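Local coordinates for protein C-glycoside 3-oxidase (Microbacterium trichothecenolyticum, PDB 7DVE) that oxidises the hydroxyl at C3 of the sugar in C-glycosides such as isoorientin and mangiferin, using FAD and oxygen, at residues A[302-307]-A[354-359]. Numbering follows the deposited sequence.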
# COMPACT_ATOMS: atom_id res chain seq x y z
N VAL A 302 -9.15 -13.95 -8.85
CA VAL A 302 -7.87 -14.55 -9.22
C VAL A 302 -8.11 -15.77 -10.10
O VAL A 302 -9.17 -16.41 -10.06
CB VAL A 302 -7.02 -14.96 -8.00
CG1 VAL A 302 -6.64 -13.73 -7.16
CG2 VAL A 302 -7.76 -16.01 -7.16
N PHE A 303 -7.09 -16.11 -10.86
CA PHE A 303 -7.19 -17.15 -11.87
C PHE A 303 -5.76 -17.62 -12.14
O PHE A 303 -4.83 -16.84 -11.97
CB PHE A 303 -7.83 -16.58 -13.13
CG PHE A 303 -8.49 -17.60 -14.01
CD1 PHE A 303 -9.21 -18.64 -13.46
CD2 PHE A 303 -8.41 -17.48 -15.39
CE1 PHE A 303 -9.87 -19.58 -14.30
CE2 PHE A 303 -9.04 -18.40 -16.23
CZ PHE A 303 -9.78 -19.46 -15.67
N ALA A 304 -5.59 -18.85 -12.57
CA ALA A 304 -4.26 -19.35 -12.87
C ALA A 304 -4.32 -20.11 -14.18
O ALA A 304 -5.27 -20.85 -14.43
CB ALA A 304 -3.75 -20.28 -11.75
N VAL A 305 -3.30 -19.92 -15.04
CA VAL A 305 -3.29 -20.61 -16.34
C VAL A 305 -1.89 -21.15 -16.65
O VAL A 305 -0.87 -20.60 -16.22
CB VAL A 305 -3.79 -19.72 -17.51
CG1 VAL A 305 -5.14 -19.09 -17.18
CG2 VAL A 305 -2.77 -18.67 -17.87
N ARG A 306 -1.87 -22.26 -17.37
CA ARG A 306 -0.65 -22.83 -17.91
C ARG A 306 -0.44 -22.29 -19.32
O ARG A 306 -1.24 -22.56 -20.23
CB ARG A 306 -0.73 -24.36 -17.94
CG ARG A 306 0.48 -25.01 -18.57
CD ARG A 306 0.30 -26.53 -18.68
NE ARG A 306 0.94 -27.15 -17.53
CZ ARG A 306 0.30 -27.55 -16.44
NH1 ARG A 306 -1.02 -27.53 -16.37
NH2 ARG A 306 1.01 -27.96 -15.39
N MET A 307 0.64 -21.54 -19.51
CA MET A 307 0.93 -20.98 -20.83
C MET A 307 1.19 -22.07 -21.86
O MET A 307 1.93 -23.03 -21.61
CB MET A 307 2.14 -20.06 -20.74
CG MET A 307 1.74 -18.63 -20.44
SD MET A 307 3.08 -17.48 -20.74
CE MET A 307 4.53 -18.49 -20.54
N LYS A 354 -0.93 -16.70 -3.12
CA LYS A 354 -0.58 -18.03 -3.58
C LYS A 354 -1.74 -18.58 -4.40
O LYS A 354 -2.80 -18.88 -3.86
CB LYS A 354 -0.28 -18.92 -2.37
CG LYS A 354 0.13 -20.34 -2.73
CD LYS A 354 1.60 -20.39 -3.09
CE LYS A 354 2.18 -21.78 -2.88
NZ LYS A 354 1.16 -22.84 -3.13
N LEU A 355 -1.54 -18.71 -5.71
CA LEU A 355 -2.56 -19.19 -6.64
C LEU A 355 -2.36 -20.64 -7.02
O LEU A 355 -3.34 -21.40 -7.09
CB LEU A 355 -2.55 -18.34 -7.92
CG LEU A 355 -2.84 -16.85 -7.79
CD1 LEU A 355 -3.14 -16.32 -9.17
CD2 LEU A 355 -4.02 -16.61 -6.86
N ALA A 356 -1.11 -21.04 -7.25
CA ALA A 356 -0.76 -22.39 -7.69
C ALA A 356 0.72 -22.59 -7.43
O ALA A 356 1.44 -21.69 -7.00
CB ALA A 356 -1.10 -22.59 -9.17
N ASP A 357 1.18 -23.80 -7.69
CA ASP A 357 2.60 -24.11 -7.67
C ASP A 357 3.09 -24.13 -9.10
O ASP A 357 2.36 -24.59 -10.00
CB ASP A 357 2.90 -25.46 -7.00
CG ASP A 357 2.52 -25.48 -5.54
OD1 ASP A 357 2.93 -24.56 -4.80
OD2 ASP A 357 1.84 -26.45 -5.12
N ASP A 358 4.30 -23.64 -9.31
CA ASP A 358 4.91 -23.75 -10.63
C ASP A 358 5.18 -25.21 -10.93
O ASP A 358 5.37 -26.03 -10.03
CB ASP A 358 6.22 -22.95 -10.70
CG ASP A 358 6.56 -22.45 -12.13
OD1 ASP A 358 5.70 -22.57 -13.04
OD2 ASP A 358 7.69 -21.93 -12.32
N ASP A 359 5.17 -25.54 -12.21
CA ASP A 359 5.52 -26.86 -12.68
C ASP A 359 7.05 -26.99 -12.68
O ASP A 359 7.73 -26.30 -13.45
CB ASP A 359 4.94 -27.09 -14.08
CG ASP A 359 5.35 -28.43 -14.67
OD1 ASP A 359 5.89 -29.26 -13.91
OD2 ASP A 359 5.14 -28.65 -15.89
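The guanidinium of Arg306 has the carboxylate of Asp359 at its edge, near its plane, with NH2 of Arg306 4.2 Å from OD2 of Asp359. That gap is too long for a salt bridge, so the attraction is probably diffuse, and a long flexible arginine suits this exposed margin. The other oxygen of Asp359, OD1, accepts a hydrogen bond from the backbone N of Ala361.

The apolar end of the contact rests on Leu355, whose two methyls divide the work. CD2 lies 3.6 Å from CB of Val302 and also touches both valine methyls, while CD1 sits 3.3 Å from the carbonyl O of Phe303. With CG anti to its own carbonyl carbon (chi1 -61°), Leu355 extends its fork to the strand. Cut back to an alanine, Leu355 would lose both methyls, which is likely to leave a gap against the Val302 side chain and to uncover the carbonyl O of Phe303 on that side. Farther along, Ala304 and Ala356 meet through their methyls, CB to CB 4.4 Å, small side chains that allow the loop to lie near the strand.

No hydrogen bond joins the two segments. Residues 354-359 belong to the loop between strands 341-347 and 366-373, which lies over one face of the antiparallel sheet in this GMC oxidoreductase. Strand 300-307 pairs with strands 366-373 and 427-436, and Phe303 points away from the loop to pack against helix 406-424.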